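Local coordinates for protein ALDH21) (Physcomitrella patens subsp. patens, PDB 5N5S) that probably oxidises D-glyceraldehyde 3-phosphate to 3-phosphoglycerate with NADP+ and water, as a non-phosphorylating member of the aldehyde dehydrogenase family, at residues K38-F43 with A221-E226; P398-D403 with V420-Y425. All blocks are in the same frame, centred on the assembly; numbering follows the deposited sequence.

Contact 1: K38-F43 with A221-E226; sequences KKYNIF and ALILGE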
ATOM      1  N   LYS B  38      15.155  25.790  40.022  1.00120.38           N
ATOM      2  CA  LYS B  38      15.295  26.344  38.670  1.00118.45           C
ATOM      3  C   LYS B  38      13.956  26.881  38.168  1.00120.32           C
ATOM      4  O   LYS B  38      12.950  26.168  38.200  1.00118.36           O
ATOM      5  CB  LYS B  38      15.879  25.304  37.691  1.00118.45           C
ATOM      6  CG  LYS B  38      16.450  25.920  36.412  1.00126.95           C
ATOM      7  CD  LYS B  38      17.001  24.865  35.465  1.00130.26           C
ATOM      8  CE  LYS B  38      17.572  25.472  34.209  1.00136.10           C
ATOM      9  NZ  LYS B  38      18.097  24.432  33.283  1.00142.72           N
ATOM     10  N   LYS B  39      13.946  28.154  37.731  1.00116.95           N
ATOM     11  CA  LYS B  39      12.753  28.821  37.219  1.00115.18           C
ATOM     12  C   LYS B  39      12.578  28.529  35.731  1.00115.58           C
ATOM     13  O   LYS B  39      13.449  28.868  34.924  1.00115.62           O
ATOM     14  CB  LYS B  39      12.794  30.330  37.504  1.00119.54           C
ATOM     15  CG  LYS B  39      12.375  30.674  38.924  1.00126.47           C
ATOM     16  CD  LYS B  39      12.284  32.174  39.132  1.00133.12           C
ATOM     17  CE  LYS B  39      11.864  32.523  40.538  1.00139.98           C
ATOM     18  NZ  LYS B  39      11.866  33.995  40.775  1.00145.73           N
ATOM     19  N   TYR B  40      11.465  27.855  35.383  1.00108.47           N
ATOM     20  CA  TYR B  40      11.115  27.476  34.015  1.00104.92           C
ATOM     21  C   TYR B  40      10.053  28.418  33.438  1.00107.37           C
ATOM     22  O   TYR B  40       9.433  29.182  34.180  1.00108.44           O
ATOM     23  CB  TYR B  40      10.615  26.014  33.974  1.00103.77           C
ATOM     24  CG  TYR B  40      11.715  24.978  34.055  1.00104.74           C
ATOM     25  CD1 TYR B  40      12.251  24.595  35.282  1.00108.41           C
ATOM     26  CD2 TYR B  40      12.201  24.355  32.909  1.00103.51           C
ATOM     27  CE1 TYR B  40      13.263  23.637  35.365  1.00108.96           C
ATOM     28  CE2 TYR B  40      13.207  23.390  32.978  1.00104.28           C
ATOM     29  CZ  TYR B  40      13.735  23.034  34.209  1.00113.66           C
ATOM     30  OH  TYR B  40      14.729  22.085  34.281  1.00113.66           O
ATOM     31  N   ASN B  41       9.850  28.360  32.114  1.00101.16           N
ATOM     32  CA  ASN B  41       8.848  29.156  31.411  1.00 99.76           C
ATOM     33  C   ASN B  41       7.830  28.254  30.730  1.00 98.05           C
ATOM     34  O   ASN B  41       8.208  27.205  30.205  1.00 96.59           O
ATOM     35  CB  ASN B  41       9.504  30.040  30.360  1.00102.81           C
ATOM     36  CG  ASN B  41      10.081  31.300  30.918  1.00131.52           C
ATOM     37  OD1 ASN B  41       9.379  32.295  31.129  1.00126.88           O
ATOM     38  ND2 ASN B  41      11.367  31.274  31.196  1.00128.68           N
ATOM     39  N   ILE B  42       6.544  28.665  30.729  1.00 91.48           N
ATOM     40  CA  ILE B  42       5.469  27.934  30.040  1.00 87.75           C
ATOM     41  C   ILE B  42       5.308  28.518  28.638  1.00 89.21           C
ATOM     42  O   ILE B  42       5.767  29.635  28.392  1.00 90.36           O
ATOM     43  CB  ILE B  42       4.130  27.812  30.828  1.00 90.42           C
ATOM     44  CG1 ILE B  42       3.475  29.174  31.107  1.00 92.51           C
ATOM     45  CG2 ILE B  42       4.324  27.018  32.105  1.00 91.49           C
ATOM     46  CD1 ILE B  42       1.973  29.138  31.013  1.00 97.67           C
ATOM     47  N   PHE B  43       4.698  27.772  27.718  1.00 81.93           N
ATOM     48  CA  PHE B  43       4.555  28.236  26.343  1.00 79.87           C
ATOM     49  C   PHE B  43       3.143  28.547  25.973  1.00 82.99           C
ATOM     50  O   PHE B  43       2.250  27.713  26.125  1.00 81.69           O
ATOM     51  CB  PHE B  43       5.195  27.249  25.357  1.00 79.42           C
ATOM     52  CG  PHE B  43       6.690  27.214  25.537  1.00 81.57           C
ATOM     53  CD1 PHE B  43       7.273  26.361  26.472  1.00 84.59           C
ATOM     54  CD2 PHE B  43       7.511  28.082  24.829  1.00 83.73           C
ATOM     55  CE1 PHE B  43       8.647  26.382  26.691  1.00 86.55           C
ATOM     56  CE2 PHE B  43       8.889  28.086  25.034  1.00 87.66           C
ATOM     57  CZ  PHE B  43       9.444  27.251  25.978  1.00 86.48           C
ATOM     58  N   ALA B 221       8.232  18.216  28.962  1.00 81.98           N
ATOM     59  CA  ALA B 221       7.380  18.863  27.965  1.00 80.30           C
ATOM     60  C   ALA B 221       7.791  20.322  27.749  1.00 84.84           C
ATOM     61  O   ALA B 221       7.667  20.827  26.639  1.00 84.82           O
ATOM     62  CB  ALA B 221       5.928  18.787  28.396  1.00 80.57           C
ATOM     63  N   LEU B 222       8.288  20.986  28.801  1.00 82.81           N
ATOM     64  CA  LEU B 222       8.721  22.382  28.734  1.00 84.16           C
ATOM     65  C   LEU B 222      10.059  22.550  28.029  1.00 89.42           C
ATOM     66  O   LEU B 222      10.272  23.581  27.386  1.00 89.80           O
ATOM     67  CB  LEU B 222       8.719  23.052  30.115  1.00 86.19           C
ATOM     68  CG  LEU B 222       7.349  23.235  30.774  1.00 90.56           C
ATOM     69  CD1 LEU B 222       7.492  23.634  32.216  1.00 92.74           C
ATOM     70  CD2 LEU B 222       6.497  24.242  30.028  1.00 93.68           C
ATOM     71  N   ILE B 223      10.944  21.531  28.116  1.00 85.98           N
ATOM     72  CA  ILE B 223      12.248  21.514  27.433  1.00 85.79           C
ATOM     73  C   ILE B 223      11.983  21.348  25.921  1.00 86.49           C
ATOM     74  O   ILE B 223      12.672  21.966  25.102  1.00 87.83           O
ATOM     75  CB  ILE B 223      13.228  20.454  28.048  1.00 89.02           C
ATOM     76  CG1 ILE B 223      13.717  20.916  29.445  1.00 90.80           C
ATOM     77  CG2 ILE B 223      14.434  20.182  27.129  1.00 89.95           C
ATOM     78  CD1 ILE B 223      14.127  19.804  30.401  1.00 92.57           C
ATOM     79  N   LEU B 224      10.927  20.582  25.573  1.00 77.94           N
ATOM     80  CA  LEU B 224      10.473  20.380  24.202  1.00 75.13           C
ATOM     81  C   LEU B 224       9.975  21.718  23.638  1.00 76.74           C
ATOM     82  O   LEU B 224      10.293  22.059  22.497  1.00 74.62           O
ATOM     83  CB  LEU B 224       9.352  19.333  24.167  1.00 73.60           C
ATOM     84  CG  LEU B 224       9.429  18.309  23.052  1.00 77.27           C
ATOM     85  CD1 LEU B 224      10.600  17.336  23.261  1.00 77.51           C
ATOM     86  CD2 LEU B 224       8.135  17.510  22.979  1.00 80.01           C
ATOM     87  N   GLY B 225       9.264  22.481  24.473  1.00 73.53           N
ATOM     88  CA  GLY B 225       8.777  23.809  24.136  1.00 74.10           C
ATOM     89  C   GLY B 225       9.907  24.774  23.859  1.00 79.65           C
ATOM     90  O   GLY B 225       9.791  25.595  22.949  1.00 78.34           O
ATOM     91  N   GLU B 226      11.020  24.662  24.639  1.00 78.90           N
ATOM     92  CA  GLU B 226      12.242  25.479  24.510  1.00 80.29           C
ATOM     93  C   GLU B 226      12.927  25.205  23.171  1.00 85.07           C
ATOM     94  O   GLU B 226      13.451  26.128  22.561  1.00 85.72           O
ATOM     95  CB  GLU B 226      13.220  25.196  25.657  1.00 82.90           C
ATOM     96  CG  GLU B 226      12.827  25.797  26.999  1.00 93.36           C
ATOM     97  CD  GLU B 226      13.643  25.342  28.202  1.00113.37           C
ATOM     98  OE1 GLU B 226      13.054  25.233  29.303  1.00116.02           O
ATOM     99  OE2 GLU B 226      14.865  25.108  28.055  1.00 97.56           O
TER
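The carbonyl oxygen of L222 accepts the helical hydrogen bond from E226 N at 3.0 Å and also has the F43 ring against it, with F43 CE1 3.3 Å from L222 O. F43 is the main wedge of strand 38-44 against helix 219-229. Its CG stands anti to the carbonyl carbon (chi1 -67°), which drops the ring onto the bare backbone of G225. The G225 CA lies over one face of the F43 ring, 3.9 Å from the centroid and 20° off the normal, a CH-pi contact; farther toward the rim, G225 C comes within 3.3 Å of F43 CZ. With no side chain at G225, the ring can lie this close to the helix. At the ring's edge, in its plane, sits E226 CG.

L222 packs beside F43, CD2 against CD1, and its side chain is about 12 Å from the bound NADP. The same L222 CD2 branch reaches 3.4 Å from N41 O and lies alongside I42, 4.1 Å from I42 CG2, both side chains pointing the same way. Y40 packs farther along the strand: I223 CG1 meets its ring edge at CE2, while the E226 chain crosses the Y40 side chain at about a right angle and brings E226 OE1 to 3.8 Å from Y40 CD2, a contact without a hydrogen bond. E226 OE2 is held by R114 in a salt bridge. No hydrogen bond spans the two segments. The contact is largely non-polar packing of side chains on helix backbone, joining a strand of the four-stranded mixed sheet to a helix of the Rossmann-type NADP-binding domain of aldehyde dehydrogenases.

Contact 2: P398-D403 with V420-Y425; sequences PTVIED and VLLYKY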
ATOM      1  N   PRO B 398      10.373  -4.998  45.546  1.00 88.45           N
ATOM      2  CA  PRO B 398       9.852  -5.811  44.433  1.00 86.05           C
ATOM      3  C   PRO B 398       9.169  -7.059  45.002  1.00 89.72           C
ATOM      4  O   PRO B 398       9.760  -7.798  45.791  1.00 90.55           O
ATOM      5  CB  PRO B 398      11.104  -6.135  43.607  1.00 87.33           C
ATOM      6  CG  PRO B 398      12.131  -5.155  44.044  1.00 93.23           C
ATOM      7  CD  PRO B 398      11.844  -4.898  45.482  1.00 90.86           C
ATOM      8  N   THR B 399       7.880  -7.217  44.675  1.00 84.72           N
ATOM      9  CA  THR B 399       6.994  -8.247  45.204  1.00 84.35           C
ATOM     10  C   THR B 399       6.559  -9.284  44.170  1.00 86.16           C
ATOM     11  O   THR B 399       6.261  -8.936  43.025  1.00 84.27           O
ATOM     12  CB  THR B 399       5.782  -7.544  45.852  1.00 91.08           C
ATOM     13  OG1 THR B 399       6.242  -6.501  46.711  1.00 94.68           O
ATOM     14  CG2 THR B 399       4.891  -8.482  46.635  1.00 89.84           C
ATOM     15  N   VAL B 400       6.507 -10.560  44.596  1.00 82.71           N
ATOM     16  CA  VAL B 400       6.024 -11.688  43.798  1.00 81.20           C
ATOM     17  C   VAL B 400       4.990 -12.435  44.667  1.00 87.00           C
ATOM     18  O   VAL B 400       5.330 -12.918  45.751  1.00 88.13           O
ATOM     19  CB  VAL B 400       7.152 -12.617  43.263  1.00 84.56           C
ATOM     20  CG1 VAL B 400       6.575 -13.794  42.483  1.00 83.23           C
ATOM     21  CG2 VAL B 400       8.145 -11.851  42.397  1.00 83.36           C
ATOM     22  N   ILE B 401       3.715 -12.465  44.217  1.00 83.15           N
ATOM     23  CA  ILE B 401       2.622 -13.135  44.940  1.00 83.39           C
ATOM     24  C   ILE B 401       2.016 -14.246  44.085  1.00 86.85           C
ATOM     25  O   ILE B 401       1.573 -14.015  42.960  1.00 84.47           O
ATOM     26  CB  ILE B 401       1.533 -12.200  45.553  1.00 86.44           C
ATOM     27  CG1 ILE B 401       2.065 -10.771  45.860  1.00 87.08           C
ATOM     28  CG2 ILE B 401       0.916 -12.865  46.801  1.00 87.53           C
ATOM     29  CD1 ILE B 401       0.998  -9.677  46.080  1.00 92.60           C
ATOM     30  N   GLU B 402       1.982 -15.448  44.654  1.00 85.80           N
ATOM     31  CA  GLU B 402       1.512 -16.675  44.029  1.00 85.27           C
ATOM     32  C   GLU B 402       0.024 -16.954  44.289  1.00 91.58           C
ATOM     33  O   GLU B 402      -0.453 -16.772  45.409  1.00 92.99           O
ATOM     34  CB  GLU B 402       2.388 -17.829  44.537  1.00 87.36           C
ATOM     35  CG  GLU B 402       2.211 -19.148  43.820  1.00 95.84           C
ATOM     36  CD  GLU B 402       2.943 -20.292  44.498  1.00109.91           C
ATOM     37  OE1 GLU B 402       3.976 -20.737  43.950  1.00 94.40           O
ATOM     38  OE2 GLU B 402       2.499 -20.729  45.585  1.00101.78           O
ATOM     39  N   ASP B 403      -0.692 -17.413  43.240  1.00 88.23           N
ATOM     40  CA  ASP B 403      -2.100 -17.846  43.223  1.00 88.42           C
ATOM     41  C   ASP B 403      -3.096 -16.851  43.884  1.00 91.76           C
ATOM     42  O   ASP B 403      -3.921 -17.240  44.717  1.00 92.96           O
ATOM     43  CB  ASP B 403      -2.236 -19.268  43.828  1.00 91.97           C
ATOM     44  CG  ASP B 403      -1.294 -20.323  43.247  1.00105.43           C
ATOM     45  OD1 ASP B 403      -1.070 -20.315  42.009  1.00104.27           O
ATOM     46  OD2 ASP B 403      -0.805 -21.172  44.022  1.00115.07           O
ATOM     47  N   VAL B 420       4.342  -8.693  40.845  1.00 78.01           N
ATOM     48  CA  VAL B 420       4.121  -9.687  39.793  1.00 76.39           C
ATOM     49  C   VAL B 420       3.307 -10.825  40.404  1.00 79.55           C
ATOM     50  O   VAL B 420       3.650 -11.319  41.469  1.00 80.41           O
ATOM     51  CB  VAL B 420       5.432 -10.174  39.110  1.00 79.79           C
ATOM     52  CG1 VAL B 420       5.163 -11.294  38.102  1.00 78.07           C
ATOM     53  CG2 VAL B 420       6.138  -9.016  38.420  1.00 78.76           C
ATOM     54  N   LEU B 421       2.209 -11.200  39.742  1.00 74.46           N
ATOM     55  CA  LEU B 421       1.314 -12.264  40.173  1.00 73.99           C
ATOM     56  C   LEU B 421       1.646 -13.555  39.425  1.00 77.54           C
ATOM     57  O   LEU B 421       1.441 -13.635  38.209  1.00 75.50           O
ATOM     58  CB  LEU B 421      -0.133 -11.828  39.925  1.00 72.94           C
ATOM     59  CG  LEU B 421      -0.918 -11.191  41.078  1.00 78.14           C
ATOM     60  CD1 LEU B 421      -0.132 -10.110  41.816  1.00 78.95           C
ATOM     61  CD2 LEU B 421      -2.187 -10.591  40.557  1.00 78.19           C
ATOM     62  N   LEU B 422       2.203 -14.547  40.159  1.00 76.14           N
ATOM     63  CA  LEU B 422       2.626 -15.848  39.633  1.00 76.43           C
ATOM     64  C   LEU B 422       1.506 -16.885  39.627  1.00 79.02           C
ATOM     65  O   LEU B 422       0.813 -17.078  40.633  1.00 79.70           O
ATOM     66  CB  LEU B 422       3.809 -16.413  40.436  1.00 78.64           C
ATOM     67  CG  LEU B 422       5.064 -16.882  39.672  1.00 84.01           C
ATOM     68  CD1 LEU B 422       6.048 -17.530  40.618  1.00 85.84           C
ATOM     69  CD2 LEU B 422       4.759 -17.857  38.542  1.00 85.57           C
ATOM     70  N   TYR B 423       1.364 -17.572  38.489  1.00 72.98           N
ATOM     71  CA  TYR B 423       0.387 -18.639  38.298  1.00 72.14           C
ATOM     72  C   TYR B 423       0.986 -19.798  37.496  1.00 75.78           C
ATOM     73  O   TYR B 423       1.871 -19.597  36.656  1.00 74.73           O
ATOM     74  CB  TYR B 423      -0.883 -18.122  37.602  1.00 71.25           C
ATOM     75  CG  TYR B 423      -1.592 -16.982  38.307  1.00 71.62           C
ATOM     76  CD1 TYR B 423      -2.476 -17.223  39.355  1.00 74.58           C
ATOM     77  CD2 TYR B 423      -1.396 -15.663  37.911  1.00 70.14           C
ATOM     78  CE1 TYR B 423      -3.132 -16.178  40.003  1.00 74.51           C
ATOM     79  CE2 TYR B 423      -2.060 -14.611  38.540  1.00 70.79           C
ATOM     80  CZ  TYR B 423      -2.932 -14.874  39.581  1.00 76.94           C
ATOM     81  OH  TYR B 423      -3.572 -13.834  40.209  1.00 74.72           O
ATOM     82  N   LYS B 424       0.488 -21.010  37.773  1.00 72.29           N
ATOM     83  CA  LYS B 424       0.851 -22.251  37.096  1.00 71.51           C
ATOM     84  C   LYS B 424      -0.299 -22.643  36.159  1.00 73.35           C
ATOM     85  O   LYS B 424      -1.459 -22.496  36.534  1.00 74.54           O
ATOM     86  CB  LYS B 424       1.051 -23.368  38.148  1.00 74.33           C
ATOM     87  CG  LYS B 424       1.675 -24.657  37.619  1.00 78.40           C
ATOM     88  CD  LYS B 424       1.354 -25.870  38.509  1.00 84.72           C
ATOM     89  CE  LYS B 424       2.454 -26.226  39.488  1.00 93.32           C
ATOM     90  NZ  LYS B 424       2.057 -27.324  40.416  1.00 96.14           N
ATOM     91  N   TYR B 425       0.008 -23.205  34.995  1.00 67.90           N
ATOM     92  CA  TYR B 425      -1.030 -23.729  34.097  1.00 68.00           C
ATOM     93  C   TYR B 425      -0.612 -25.103  33.575  1.00 75.99           C
ATOM     94  O   TYR B 425       0.580 -25.428  33.599  1.00 76.35           O
ATOM     95  CB  TYR B 425      -1.393 -22.739  32.952  1.00 66.88           C
ATOM     96  CG  TYR B 425      -0.346 -22.624  31.867  1.00 65.65           C
ATOM     97  CD1 TYR B 425      -0.380 -23.451  30.746  1.00 65.95           C
ATOM     98  CD2 TYR B 425       0.666 -21.672  31.947  1.00 65.73           C
ATOM     99  CE1 TYR B 425       0.576 -23.344  29.740  1.00 63.08           C
ATOM    100  CE2 TYR B 425       1.613 -21.540  30.933  1.00 65.21           C
ATOM    101  CZ  TYR B 425       1.575 -22.391  29.842  1.00 67.52           C
ATOM    102  OH  TYR B 425       2.538 -22.303  28.873  1.00 64.81           O
TER
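Strands 399-402 and 420-425 run parallel, their axes 4.6 Å apart at closest and inclined by 33°, with V400, I401 and E402 paired to V420, L421 and L422. Four backbone hydrogen bonds join them: V420 N to T399 O, I401 N to V420 O, L422 N to I401 O and D403 N to L422 O. V420 O, I401 O and L422 O each take a CA-H contact as well; V400 CA, for example, lies 3.3 Å from V420 O. This is the parallel pair of the beta-alpha-beta unit 395-402, 409-412, 419-425 in the sheet of the catalytic domain, where strand 419-425 pairs on its other side with strand 323-329.

On one face V400 and L422 meet diagonally, V400 CG1 to L422 CD1 at 4.2 Å. The CG1 branch of V400 stands anti to the backbone N (chi1 178°), which sets it near V420 O and against L422 CD1. I401 and L421 occupy the other face, where their CD1 methyls approach to 4.4 Å. D403 follows the last pair, and the Y423 ring comes up to its backbone, Y423 CE1 being 3.8 Å from D403 CA. The Y423 hydroxyl bonds to V404 O.

The acidic ends lead elsewhere: E402 OE1 is shared by Y333 and K337, and D403 OD2 pairs with K384. Peptide bonds therefore carry the polar part of this junction and mostly aliphatic groups meet on the two faces, with E402 beside V400 and L422, while the carboxylates spend their charge on other elements, where the lysines probably keep them ionised.

Overall arrangement
From the N terminus, the chain first passes through strand 38-44, and contact 1 closes only when helix 219-229 comes back to it, a loop of 177 intervening residues that includes helices 75-94 to 130-151 and the first strands of the cofactor-binding sheet. That long closure ties the N-terminal four-stranded sheet to the nucleotide-binding domain. Contact 2 opens later and is local: 16 residues, with helix 409-412 among them, form the beta-alpha-beta connection between strands 395-402 and 419-425 in the mixed sheet of the catalytic domain. The two loops follow in series, neither nesting nor crossing. The centres of contact 1 and contact 2 stand about 42 Å apart, on opposite sides of the chain's centre.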